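Local coordinates for proto-oncogene tyrosine-protein kinase receptor Ret (PDB 7AMK), which serves as a cell-surface receptor tyrosine kinase, its cadherin-like domains probably taking part in recognition of GDNF bound to the co-receptor GFR alpha 1, at residues 8-13 and 155-160; 51-56 and 87-92; 206-209 and 214-217; 304-307 and 313-316; 364-369 and 456-461. The protein carries 4 engineered substitutions. One frame throughout, in Å; residues are numbered along the deposited sequence. Where two conformers were deposited one is given.

Overall arrangement
Contacts 1 and 2 share a sheet and touch where Ile-12 meets Phe-51. In contact 2 the chemistry is apolar and buried, between the two sheets of the first cadherin-like domain; in contact 1, about 17 Å away between centres, it is polar and water-bridged, joining that domain to the second. Contact 3 is the turn end of a hairpin in the second domain, built mainly of backbone hydrogen bonds. Contacts 4 and 5 both lay a loop on a strand with hydrophobic side chains, in the third and fourth domains; both are largely buried, like contact 2, while contacts 1 and 3 are only partly so. Contacts 1 and 5 have centres about 90 Å apart, reflecting the elongated molecule.

Contact 1 of 5, residues 8-13 and 155-160; sequences YTENIY and FTHMSI
A chi1 of 51° sets Thr-156 OG1 between its own backbone N and carbonyl carbon, facing the carboxylate of Glu-10, while a bend at chi2 (-66°) turns that carboxylate so that OE1 leans toward the N-H of Asn-11. The two side chains slide past each other in opposite directions, and Thr-156 OG1 comes to 3.5 Å from Glu-10 OE2. A water links them: it donates to Glu-10 OE1 at 2.7 Å, lies 2.9 Å from Thr-156 OG1, and makes a weak third bond to Asn-11 O. Glu-10 OE1 is also gripped from its own strand, its anti lone pair taking the backbone N-H of Asn-11 at 2.9 Å, which limits rotation of the carboxylate. The other oxygen, OE2, forms a salt bridge with Arg-154, just before the helix. His-157 turns an edge to the group, with CE1 4.3 Å from Glu-10 OE1, and Thr-156 CG2 rests 4.1 Å from Asn-11 O. Strand 7-14 belongs to the first cadherin-like domain and helix 155-160 to the second, making this part of their interface. With a water, a backbone N-H and an arginine around it, the carboxylate is likely to stay ionised, and the domains meet here through a charged group and a bridging water rather than through apolar packing.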
# COMPACT_ATOMS: atom_id res chain seq x y z
N TYR A 8 -24.26 -31.30 -31.69
CA TYR A 8 -24.12 -32.48 -32.53
C TYR A 8 -24.08 -32.02 -33.98
O TYR A 8 -24.68 -31.00 -34.34
CB TYR A 8 -25.25 -33.48 -32.33
CG TYR A 8 -25.25 -34.16 -30.97
CD1 TYR A 8 -25.85 -33.55 -29.87
CD2 TYR A 8 -24.67 -35.41 -30.81
CE1 TYR A 8 -25.85 -34.17 -28.63
CE2 TYR A 8 -24.67 -36.04 -29.57
CZ TYR A 8 -25.24 -35.41 -28.50
OH TYR A 8 -25.24 -36.03 -27.28
N THR A 9 -23.37 -32.77 -34.82
CA THR A 9 -23.32 -32.43 -36.24
C THR A 9 -23.37 -33.70 -37.07
O THR A 9 -22.97 -34.78 -36.62
CB THR A 9 -22.07 -31.61 -36.61
OG1 THR A 9 -20.88 -32.39 -36.41
CG2 THR A 9 -21.99 -30.37 -35.75
N GLU A 10 -23.88 -33.56 -38.28
CA GLU A 10 -23.87 -34.64 -39.25
C GLU A 10 -24.26 -34.07 -40.60
O GLU A 10 -24.77 -32.95 -40.70
CB GLU A 10 -24.81 -35.79 -38.85
CG GLU A 10 -24.10 -37.00 -38.23
CD GLU A 10 -23.17 -37.74 -39.21
OE1 GLU A 10 -23.04 -37.34 -40.40
OE2 GLU A 10 -22.57 -38.75 -38.78
N ASN A 11 -23.98 -34.84 -41.64
CA ASN A 11 -24.41 -34.54 -43.00
C ASN A 11 -25.64 -35.37 -43.33
O ASN A 11 -25.80 -36.50 -42.86
CB ASN A 11 -23.29 -34.86 -44.00
CG ASN A 11 -21.98 -34.21 -43.61
OD1 ASN A 11 -21.94 -33.02 -43.30
ND2 ASN A 11 -20.91 -35.00 -43.60
N ILE A 12 -26.52 -34.79 -44.13
CA ILE A 12 -27.66 -35.50 -44.68
C ILE A 12 -27.64 -35.26 -46.18
O ILE A 12 -27.17 -34.22 -46.67
CB ILE A 12 -29.01 -35.06 -44.05
CG1 ILE A 12 -29.21 -33.55 -44.17
CG2 ILE A 12 -29.11 -35.52 -42.60
CD1 ILE A 12 -30.55 -33.07 -43.61
N TYR A 13 -28.16 -36.23 -46.92
CA TYR A 13 -28.07 -36.23 -48.36
C TYR A 13 -29.46 -36.34 -48.98
O TYR A 13 -30.38 -36.90 -48.38
CB TYR A 13 -27.21 -37.40 -48.87
CG TYR A 13 -25.80 -37.32 -48.38
CD1 TYR A 13 -24.84 -36.64 -49.12
CD2 TYR A 13 -25.42 -37.92 -47.19
CE1 TYR A 13 -23.53 -36.55 -48.68
CE2 TYR A 13 -24.10 -37.85 -46.74
CZ TYR A 13 -23.17 -37.16 -47.50
OH TYR A 13 -21.87 -37.06 -47.09
N PHE A 155 -24.17 -43.54 -37.64
CA PHE A 155 -25.39 -44.15 -38.18
C PHE A 155 -25.50 -43.99 -39.69
O PHE A 155 -25.83 -44.95 -40.40
CB PHE A 155 -26.61 -43.55 -37.49
CG PHE A 155 -26.79 -44.01 -36.05
CD1 PHE A 155 -26.09 -45.10 -35.57
CD2 PHE A 155 -27.68 -43.37 -35.20
CE1 PHE A 155 -26.26 -45.53 -34.26
CE2 PHE A 155 -27.86 -43.80 -33.90
CZ PHE A 155 -27.15 -44.87 -33.43
N THR A 156 -25.20 -42.80 -40.22
CA THR A 156 -25.38 -42.56 -41.66
C THR A 156 -24.44 -43.43 -42.50
O THR A 156 -24.83 -43.93 -43.56
CB THR A 156 -25.18 -41.07 -41.97
OG1 THR A 156 -23.95 -40.62 -41.40
CG2 THR A 156 -26.33 -40.24 -41.37
N HIS A 157 -23.22 -43.63 -42.03
CA HIS A 157 -22.22 -44.32 -42.84
C HIS A 157 -22.35 -45.84 -42.78
O HIS A 157 -21.98 -46.53 -43.74
CB HIS A 157 -20.84 -43.88 -42.41
CG HIS A 157 -20.55 -42.45 -42.75
ND1 HIS A 157 -21.10 -41.39 -42.06
CD2 HIS A 157 -19.82 -41.91 -43.76
CE1 HIS A 157 -20.69 -40.26 -42.59
NE2 HIS A 157 -19.91 -40.54 -43.63
N MET A 158 -22.87 -46.39 -41.68
CA MET A 158 -23.06 -47.83 -41.65
C MET A 158 -24.18 -48.27 -42.60
O MET A 158 -24.23 -49.45 -42.98
CB MET A 158 -23.31 -48.30 -40.21
CG MET A 158 -22.09 -48.07 -39.29
SD MET A 158 -22.32 -48.34 -37.52
CE MET A 158 -22.53 -50.12 -37.43
N SER A 159 -25.05 -47.35 -43.01
CA SER A 159 -26.02 -47.63 -44.07
C SER A 159 -25.39 -47.55 -45.46
O SER A 159 -25.86 -48.22 -46.40
CB SER A 159 -27.19 -46.66 -43.99
OG SER A 159 -27.92 -46.66 -45.21
N ILE A 160 -24.36 -46.72 -45.63
CA ILE A 160 -23.59 -46.71 -46.86
C ILE A 160 -22.74 -47.97 -46.99
O ILE A 160 -22.51 -48.46 -48.10
CB ILE A 160 -22.71 -45.45 -46.89
CG1 ILE A 160 -23.56 -44.18 -46.72
CG2 ILE A 160 -21.85 -45.42 -48.15
CD1 ILE A 160 -22.77 -42.92 -46.91
O HOH W 1 -23.04 -38.32 -42.95

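Contact 2 of 5, residues 51-56 and 87-92; sequences FHIDEA and LKVGVS. With NAG (2-acetamido-2-deoxy-beta-D-glucopyranose), chain O.
Leu-87 comes in over one face of the Phe-51 ring, the two side chains crossing obliquely. Its CD1 stands 3.9 Å from the ring centroid and 18° off the ring normal, a CH-pi contact displaced toward the rim, where Phe-51 CD2 is 3.7 Å from Leu-87 CD1. Two residues further along, the approach is of another kind: Ile-53 and Val-89 reach for each other tip to tip. With chi1 at -155° Ile-53 throws CG1 away from its backbone N, and its CD1 meets Val-89 CG1 at 3.4 Å, tighter than usual. These pairs bridge the two sheets of the beta sandwich in the first cadherin-like domain: strand 51-53 edges the three-stranded sheet, and strand 83-92 runs inside the four-stranded one. The backbones stay apart, with Ile-53 CA 8.4 Å from Val-89 CA, so side chains make the contact. Leu-60 and Leu-111 also pack on Phe-51 and Leu-87. Putting an alanine at Phe-51 would probably leave Leu-87 CD1 without the ring face it covers and open a gap between the sheets. His-52 points the other way, to the side of the attached N-acetylglucosamine. Beyond it, Asp-54 OD1 accepts from Ala-56 N at 2.9 Å, an Asx turn.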
# COMPACT_ATOMS: atom_id res chain seq x y z
N PHE A 51 -38.00 -34.67 -39.39
CA PHE A 51 -37.23 -35.48 -38.46
C PHE A 51 -38.11 -35.98 -37.33
O PHE A 51 -39.16 -35.42 -37.03
CB PHE A 51 -36.04 -34.67 -37.88
CG PHE A 51 -35.15 -34.08 -38.92
CD1 PHE A 51 -34.13 -34.83 -39.48
CD2 PHE A 51 -35.33 -32.78 -39.35
CE1 PHE A 51 -33.30 -34.28 -40.46
CE2 PHE A 51 -34.50 -32.23 -40.32
CZ PHE A 51 -33.49 -32.98 -40.87
N HIS A 52 -37.66 -37.06 -36.70
CA HIS A 52 -38.35 -37.64 -35.55
C HIS A 52 -37.30 -38.14 -34.57
O HIS A 52 -36.34 -38.79 -34.98
CB HIS A 52 -39.26 -38.78 -36.01
CG HIS A 52 -39.70 -39.70 -34.91
ND1 HIS A 52 -40.76 -39.42 -34.08
CD2 HIS A 52 -39.22 -40.91 -34.52
CE1 HIS A 52 -40.91 -40.41 -33.21
NE2 HIS A 52 -39.98 -41.32 -33.46
N ILE A 53 -37.47 -37.82 -33.28
CA ILE A 53 -36.56 -38.30 -32.24
C ILE A 53 -37.31 -39.29 -31.38
O ILE A 53 -38.46 -39.06 -31.00
CB ILE A 53 -35.94 -37.15 -31.40
CG1 ILE A 53 -34.59 -37.59 -30.80
CG2 ILE A 53 -36.88 -36.68 -30.29
CD1 ILE A 53 -33.87 -36.52 -29.96
N ASP A 54 -36.67 -40.41 -31.09
CA ASP A 54 -37.29 -41.40 -30.23
C ASP A 54 -37.27 -40.90 -28.79
O ASP A 54 -36.20 -40.60 -28.25
CB ASP A 54 -36.58 -42.73 -30.37
CG ASP A 54 -37.27 -43.81 -29.63
OD1 ASP A 54 -37.29 -43.76 -28.39
OD2 ASP A 54 -37.84 -44.69 -30.30
N GLU A 55 -38.46 -40.80 -28.19
CA GLU A 55 -38.61 -40.23 -26.86
C GLU A 55 -37.76 -40.95 -25.81
O GLU A 55 -37.25 -40.30 -24.89
CB GLU A 55 -40.08 -40.24 -26.46
CG GLU A 55 -40.42 -39.42 -25.23
CD GLU A 55 -41.92 -39.42 -24.92
OE1 GLU A 55 -42.69 -38.96 -25.79
OE2 GLU A 55 -42.33 -39.88 -23.84
N ALA A 56 -37.58 -42.27 -25.93
CA ALA A 56 -36.86 -43.07 -24.92
C ALA A 56 -35.38 -43.23 -25.20
O ALA A 56 -34.58 -43.20 -24.26
CB ALA A 56 -37.47 -44.46 -24.80
N LEU A 87 -31.30 -27.95 -35.58
CA LEU A 87 -32.39 -28.49 -34.78
C LEU A 87 -32.13 -28.30 -33.30
O LEU A 87 -30.98 -28.30 -32.85
CB LEU A 87 -32.58 -29.99 -35.05
CG LEU A 87 -33.08 -30.40 -36.42
CD1 LEU A 87 -32.94 -31.90 -36.60
CD2 LEU A 87 -34.52 -29.95 -36.59
N LYS A 88 -33.20 -28.18 -32.54
CA LYS A 88 -33.13 -28.09 -31.09
C LYS A 88 -33.78 -29.33 -30.50
O LYS A 88 -34.93 -29.67 -30.83
CB LYS A 88 -33.82 -26.81 -30.58
CG LYS A 88 -32.94 -25.57 -30.64
CD LYS A 88 -31.60 -25.85 -29.98
N VAL A 89 -33.04 -30.02 -29.64
CA VAL A 89 -33.52 -31.21 -28.97
C VAL A 89 -33.57 -30.91 -27.48
O VAL A 89 -32.58 -30.44 -26.90
CB VAL A 89 -32.63 -32.42 -29.30
CG1 VAL A 89 -33.00 -33.63 -28.44
CG2 VAL A 89 -32.76 -32.75 -30.80
N GLY A 90 -34.73 -31.15 -26.87
CA GLY A 90 -34.90 -30.98 -25.44
C GLY A 90 -35.00 -32.30 -24.71
O GLY A 90 -35.34 -33.33 -25.30
N VAL A 91 -34.71 -32.29 -23.42
CA VAL A 91 -34.85 -33.47 -22.58
C VAL A 91 -35.44 -33.04 -21.24
O VAL A 91 -35.22 -31.92 -20.77
CB VAL A 91 -33.49 -34.19 -22.41
CG1 VAL A 91 -32.57 -33.38 -21.51
CG2 VAL A 91 -33.69 -35.57 -21.85
N SER A 92 -36.24 -33.92 -20.65
CA SER A 92 -36.80 -33.67 -19.32
C SER A 92 -36.98 -35.01 -18.62
O SER A 92 -37.01 -36.06 -19.26
CB SER A 92 -38.13 -32.91 -19.39
OG SER A 92 -39.05 -33.58 -20.24
C1 NAG O . -43.60 -36.69 -40.13
C2 NAG O . -44.22 -36.32 -38.79
C3 NAG O . -45.73 -36.45 -38.88
C4 NAG O . -46.27 -35.60 -40.03
C5 NAG O . -45.55 -35.90 -41.35
C6 NAG O . -45.90 -34.90 -42.43
C7 NAG O . -42.86 -36.65 -36.77
C8 NAG O . -42.41 -37.63 -35.72
N2 NAG O . -43.70 -37.13 -37.70
O3 NAG O . -46.30 -36.03 -37.64
O4 NAG O . -47.67 -35.82 -40.19
O5 NAG O . -44.12 -35.83 -41.17
O6 NAG O . -45.87 -35.47 -43.73
O7 NAG O . -42.48 -35.49 -36.78

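Contact 3 of 5, residues 206-209 and 214-217; sequences VCMV and NLEE
Past Asn-214, Leu-215 is the first side chain to reach strand 206-209. Its chi1 of -167° carries CG away from the backbone N, so that CD1 lies 3.8 Å from Val-209 O and CD2 approaches Met-208 CE at 4.2 Å. Glu-216 then makes the hydrogen-bonded pair with Val-209. Its N donates to Val-209 O and its O accepts from Val-209 N, both at 2.7 Å and nearly straight. The Glu-216 carboxylate bends off from the strand, leaving CG 3.7 Å from Val-209 O, while Val-209, on the same face, packs on Leu-129 and Cys-130 of helix 126-130. Glu-217 forms the non-hydrogen-bonded pair with Met-208, the side chains of both projecting from the opposite face. Here the strands are joined by CA-H...O contacts, the shorter from Glu-217 CA to Cys-207 O at 3.0 Å. Glu-217 CB also comes obliquely to Val-206 CG2, 4.1 Å away, and its carboxylate extends outward. A disulfide from Cys-207 to Cys-130 ties the sheet to helix 126-130. This is the turn end of an antiparallel beta hairpin, strands 200-210 and 215-227, in the sheet of the second domain, a cadherin domain.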
# COMPACT_ATOMS: atom_id res chain seq x y z
N VAL A 206 -10.37 -46.91 -30.48
CA VAL A 206 -10.02 -47.78 -31.60
C VAL A 206 -11.31 -48.23 -32.29
O VAL A 206 -12.25 -48.67 -31.62
CB VAL A 206 -9.20 -49.01 -31.17
CG1 VAL A 206 -10.03 -49.93 -30.31
CG2 VAL A 206 -8.72 -49.78 -32.39
N CYS A 207 -11.33 -48.11 -33.61
CA CYS A 207 -12.41 -48.58 -34.46
C CYS A 207 -11.91 -49.78 -35.28
O CYS A 207 -10.87 -49.69 -35.95
CB CYS A 207 -12.89 -47.45 -35.38
SG CYS A 207 -14.20 -47.85 -36.51
N MET A 208 -12.62 -50.91 -35.20
CA MET A 208 -12.23 -52.15 -35.86
C MET A 208 -13.29 -52.52 -36.89
O MET A 208 -14.46 -52.67 -36.56
CB MET A 208 -12.04 -53.29 -34.86
CG MET A 208 -10.96 -52.97 -33.85
SD MET A 208 -10.93 -54.00 -32.37
CE MET A 208 -9.68 -55.20 -32.89
N VAL A 209 -12.87 -52.64 -38.14
CA VAL A 209 -13.78 -52.75 -39.27
C VAL A 209 -13.42 -54.01 -40.03
O VAL A 209 -12.27 -54.17 -40.46
CB VAL A 209 -13.70 -51.50 -40.15
CG1 VAL A 209 -14.76 -51.53 -41.27
CG2 VAL A 209 -13.83 -50.25 -39.28
N ASN A 214 -9.68 -57.42 -44.79
CA ASN A 214 -9.21 -57.94 -43.51
C ASN A 214 -9.93 -57.17 -42.42
O ASN A 214 -10.88 -56.43 -42.67
CB ASN A 214 -7.68 -57.84 -43.41
CG ASN A 214 -7.10 -58.55 -42.18
OD1 ASN A 214 -7.78 -59.31 -41.49
ND2 ASN A 214 -5.82 -58.31 -41.91
N LEU A 215 -9.49 -57.38 -41.18
CA LEU A 215 -9.95 -56.61 -40.04
C LEU A 215 -9.05 -55.39 -39.94
O LEU A 215 -7.85 -55.53 -39.68
CB LEU A 215 -9.92 -57.45 -38.77
CG LEU A 215 -10.66 -56.89 -37.54
CD1 LEU A 215 -12.19 -56.84 -37.77
CD2 LEU A 215 -10.31 -57.68 -36.28
N GLU A 216 -9.59 -54.21 -40.19
CA GLU A 216 -8.83 -52.98 -40.16
C GLU A 216 -9.08 -52.22 -38.86
O GLU A 216 -10.16 -52.32 -38.26
CB GLU A 216 -9.20 -52.07 -41.33
CG GLU A 216 -9.55 -52.78 -42.60
CD GLU A 216 -8.47 -52.62 -43.63
OE1 GLU A 216 -7.33 -52.34 -43.21
OE2 GLU A 216 -8.77 -52.77 -44.84
N GLU A 217 -8.11 -51.42 -38.45
CA GLU A 217 -8.29 -50.60 -37.27
C GLU A 217 -7.89 -49.15 -37.54
O GLU A 217 -6.91 -48.90 -38.25
CB GLU A 217 -7.49 -51.17 -36.09
CG GLU A 217 -6.06 -51.33 -36.42
CD GLU A 217 -5.28 -52.13 -35.39
OE1 GLU A 217 -5.79 -52.36 -34.27
OE2 GLU A 217 -4.14 -52.52 -35.72

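Contact 4 of 5, residues 304-307 and 313-316; sequences KAIF and TVHE
Phe-307 makes the close-fitting side of this contact, driving the edge of its ring at the backbone of Thr-313. CZ lies 3.4 Å from Thr-313 O, near the ring plane, and CE2 is 3.6 Å from Thr-313 N, so the ring edge faces a peptide backbone rather than a side chain. Over the centre of one ring face sits Ile-306 CG1, 4.1 Å above the plane; a chi1 of 61° places that branch between its own backbone N and carbonyl carbon and leads CD1 on to Val-314. The two side chains cross there, with Ile-306 CD1 3.5 Å from Val-314 CG2, and the same valine methyl is 4.2 Å from Phe-307 CZ. Tyr-262 of strand 255-263 touches all three hydrophobic residues. With an alanine in place of Phe-307, Ile-306 CG1 would probably lose the surface it lies on, and a gap would open beside the Thr-313 backbone.

The looser side is the outer flank of Ile-306, which is exposed; a triethylene glycol, probably from the crystallisation liquor, lies about 4 Å from its side chain at the nearest atoms. Lys-304 leads away from the strand altogether, to a long, weak ion pair with Glu-391 of the second subunit. Thr-313 also turns its side chain from the loop, and its OG1 hydrogen-bonds to Asp-265 O and Thr-267 OG1; Asp-265 is a calcium ligand. A 3-10 turn, closed by Phe-307 N to Lys-304 O at 2.9 Å, thus folds back on the strand that follows it, in the connection of a beta hairpin, strands 294-303 and 312-321, in the third cadherin-like domain.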
# COMPACT_ATOMS: atom_id res chain seq x y z
N LYS A 304 -2.69 -22.68 -8.27
CA LYS A 304 -2.57 -24.14 -8.35
C LYS A 304 -1.28 -24.72 -7.76
O LYS A 304 -1.34 -25.81 -7.17
CB LYS A 304 -2.73 -24.64 -9.82
CG LYS A 304 -1.49 -24.57 -10.69
CD LYS A 304 -1.79 -24.97 -12.14
CE LYS A 304 -0.50 -25.43 -12.81
NZ LYS A 304 -0.45 -25.26 -14.30
N ALA A 305 -0.15 -24.02 -7.84
CA ALA A 305 1.13 -24.54 -7.34
C ALA A 305 1.04 -24.95 -5.87
O ALA A 305 1.50 -26.03 -5.48
CB ALA A 305 2.22 -23.50 -7.56
N ILE A 306 0.47 -24.08 -5.03
CA ILE A 306 0.39 -24.42 -3.62
C ILE A 306 -0.55 -25.59 -3.34
O ILE A 306 -0.51 -26.14 -2.24
CB ILE A 306 -0.06 -23.19 -2.81
CG1 ILE A 306 -1.45 -22.73 -3.26
CG2 ILE A 306 0.93 -22.07 -2.96
CD1 ILE A 306 -1.90 -21.43 -2.61
N PHE A 307 -1.42 -25.97 -4.27
CA PHE A 307 -2.34 -27.07 -4.05
C PHE A 307 -1.80 -28.39 -4.58
O PHE A 307 -2.57 -29.36 -4.71
CB PHE A 307 -3.71 -26.79 -4.69
CG PHE A 307 -4.46 -25.62 -4.10
CD1 PHE A 307 -4.89 -25.65 -2.78
CD2 PHE A 307 -4.77 -24.51 -4.88
CE1 PHE A 307 -5.59 -24.59 -2.24
CE2 PHE A 307 -5.49 -23.45 -4.34
CZ PHE A 307 -5.89 -23.48 -3.03
N THR A 313 -8.72 -22.16 -5.16
CA THR A 313 -8.98 -20.76 -4.87
C THR A 313 -8.26 -20.35 -3.60
O THR A 313 -8.28 -21.08 -2.59
CB THR A 313 -10.50 -20.49 -4.74
OG1 THR A 313 -11.18 -21.03 -5.88
CG2 THR A 313 -10.81 -18.99 -4.62
N VAL A 314 -7.61 -19.20 -3.65
CA VAL A 314 -6.98 -18.56 -2.50
C VAL A 314 -7.80 -17.32 -2.16
O VAL A 314 -8.01 -16.45 -3.02
CB VAL A 314 -5.52 -18.20 -2.79
CG1 VAL A 314 -4.89 -17.48 -1.60
CG2 VAL A 314 -4.74 -19.44 -3.11
N HIS A 315 -8.27 -17.23 -0.91
CA HIS A 315 -9.01 -16.06 -0.44
C HIS A 315 -8.14 -15.19 0.46
O HIS A 315 -7.35 -15.70 1.26
CB HIS A 315 -10.29 -16.47 0.32
CG HIS A 315 -11.27 -17.23 -0.51
ND1 HIS A 315 -12.36 -16.63 -1.11
CD2 HIS A 315 -11.35 -18.55 -0.82
CE1 HIS A 315 -13.06 -17.54 -1.76
NE2 HIS A 315 -12.46 -18.71 -1.61
N GLU A 316 -8.30 -13.87 0.35
CA GLU A 316 -7.61 -12.92 1.22
C GLU A 316 -8.64 -12.07 1.95
O GLU A 316 -9.50 -11.44 1.32
CB GLU A 316 -6.69 -11.99 0.45
CG GLU A 316 -5.58 -12.64 -0.34
CD GLU A 316 -4.64 -11.60 -0.95
OE1 GLU A 316 -4.64 -10.45 -0.46
OE2 GLU A 316 -3.91 -11.93 -1.91

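Contact 5 of 5, residues 364-369 and 456-461; sequences IRFSQV and VIAQEQ. Engineered in segment 364-369: Gln-368 (natural residue Asn).
This is a hydrophobic contact between a loop and a strand in the fourth cadherin-like domain, in which the loop between strands 350-359 and 371-375 runs alongside residues 456-460. The touching parts run nearly antiparallel, 164° apart, yet no hydrogen bond joins them: Ile-364 CA and Glu-460 CA, the nearest such pair, are 7.3 Å apart, and side chains do the work. Phe-366 carries most of it. A chi1 of -68° sets its ring beside its own backbone N and sends the far end to the strand, where CZ meets Ala-458 CB at 3.8 Å and Val-456 CG1 at 3.9 Å. The Phe-366 and Val-456 side chains cross at about a right angle; the small alanine side chain is consistent with the ring coming this close to the strand. Phe-366 CE2 also lies 3.9 Å from Val-456 O. At the other end Ile-364 CG1 rests on Glu-460 CB at 4.1 Å, using only the aliphatic part of the glutamate, whose chain bends at chi2 so that its carboxylate turns off to accept from Asn-463 N. Beyond the contact, Ser-367 OG takes the N-H of Val-369 in an ST turn, and the engineered Gln-368 hydrogen-bonds to His-202 of the second subunit. Strand 451-460 itself runs between strands 466-475 and 401-407; Phe-366 also touches Thr-469 of the first and Val-390 of a loop, while Ala-458 packs on Tyr-403 of the second.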
# COMPACT_ATOMS: atom_id res chain seq x y z
N ILE A 364 -0.88 14.05 21.49
CA ILE A 364 -0.53 15.20 20.68
C ILE A 364 0.29 16.12 21.56
O ILE A 364 -0.22 16.68 22.54
CB ILE A 364 -1.77 15.92 20.12
CG1 ILE A 364 -2.64 14.97 19.28
CG2 ILE A 364 -1.37 17.13 19.31
CD1 ILE A 364 -1.93 14.40 18.06
N ARG A 365 1.57 16.28 21.24
CA ARG A 365 2.46 16.92 22.20
C ARG A 365 3.84 17.07 21.58
O ARG A 365 4.34 16.15 20.92
CB ARG A 365 2.54 16.11 23.50
CG ARG A 365 3.24 14.75 23.34
CD ARG A 365 3.14 13.90 24.59
NE ARG A 365 3.79 12.61 24.40
CZ ARG A 365 3.53 11.52 25.10
NH1 ARG A 365 2.60 11.50 26.04
NH2 ARG A 365 4.22 10.41 24.84
N PHE A 366 4.45 18.23 21.77
CA PHE A 366 5.85 18.39 21.44
C PHE A 366 6.69 17.74 22.53
O PHE A 366 6.28 17.62 23.68
CB PHE A 366 6.23 19.87 21.33
CG PHE A 366 5.61 20.58 20.16
CD1 PHE A 366 6.14 20.45 18.88
CD2 PHE A 366 4.52 21.44 20.34
CE1 PHE A 366 5.58 21.13 17.79
CE2 PHE A 366 3.95 22.12 19.26
CZ PHE A 366 4.49 21.95 17.98
N SER A 367 7.89 17.31 22.15
CA SER A 367 8.85 16.94 23.17
C SER A 367 9.08 18.13 24.10
O SER A 367 8.73 19.28 23.78
CB SER A 367 10.17 16.49 22.56
OG SER A 367 10.95 17.62 22.23
N GLN A 368 9.64 17.85 25.26
CA GLN A 368 9.95 18.93 26.19
C GLN A 368 11.23 19.67 25.81
O GLN A 368 11.67 20.53 26.58
CB GLN A 368 10.02 18.38 27.62
CG GLN A 368 10.66 17.01 27.75
CD GLN A 368 10.31 16.33 29.06
OE1 GLN A 368 11.18 15.82 29.77
NE2 GLN A 368 9.02 16.34 29.39
N VAL A 369 11.80 19.35 24.65
CA VAL A 369 12.97 20.05 24.12
C VAL A 369 12.48 21.17 23.20
O VAL A 369 12.02 20.91 22.09
CB VAL A 369 13.90 19.10 23.35
CG1 VAL A 369 14.98 19.90 22.64
CG2 VAL A 369 14.54 18.05 24.27
N VAL A 456 5.25 28.03 19.26
CA VAL A 456 4.69 27.22 18.20
C VAL A 456 3.48 26.49 18.76
O VAL A 456 3.53 25.92 19.86
CB VAL A 456 5.70 26.22 17.63
CG1 VAL A 456 5.08 25.53 16.45
CG2 VAL A 456 7.01 26.92 17.28
N ILE A 457 2.38 26.52 18.00
CA ILE A 457 1.12 25.91 18.41
C ILE A 457 0.75 24.89 17.35
O ILE A 457 0.60 25.23 16.17
CB ILE A 457 0.00 26.95 18.57
CG1 ILE A 457 0.41 27.99 19.62
CG2 ILE A 457 -1.29 26.28 18.99
CD1 ILE A 457 -0.62 29.09 19.87
N ALA A 458 0.61 23.64 17.77
CA ALA A 458 0.09 22.59 16.92
C ALA A 458 -1.35 22.33 17.31
O ALA A 458 -1.71 22.48 18.48
CB ALA A 458 0.91 21.31 17.04
N GLN A 459 -2.17 21.95 16.33
CA GLN A 459 -3.59 21.71 16.55
C GLN A 459 -4.00 20.47 15.75
O GLN A 459 -3.91 20.48 14.51
CB GLN A 459 -4.45 22.93 16.14
CG GLN A 459 -5.97 22.68 16.19
CD GLN A 459 -6.84 23.92 15.94
OE1 GLN A 459 -6.36 25.06 15.92
NE2 GLN A 459 -8.13 23.69 15.75
N GLU A 460 -4.43 19.43 16.44
CA GLU A 460 -5.06 18.28 15.80
C GLU A 460 -6.47 18.68 15.39
O GLU A 460 -7.19 19.33 16.15
CB GLU A 460 -5.07 17.08 16.75
CG GLU A 460 -5.36 15.73 16.10
CD GLU A 460 -6.85 15.44 15.98
OE1 GLU A 460 -7.61 15.76 16.92
OE2 GLU A 460 -7.27 14.89 14.94
N GLN A 461 -6.88 18.29 14.17
CA GLN A 461 -8.09 18.88 13.60
C GLN A 461 -9.37 18.20 14.10
O GLN A 461 -10.31 18.88 14.51
CB GLN A 461 -8.03 18.84 12.06
CG GLN A 461 -7.09 19.87 11.44
CD GLN A 461 -7.13 21.23 12.13
OE1 GLN A 461 -6.35 21.50 13.04
NE2 GLN A 461 -8.04 22.10 11.69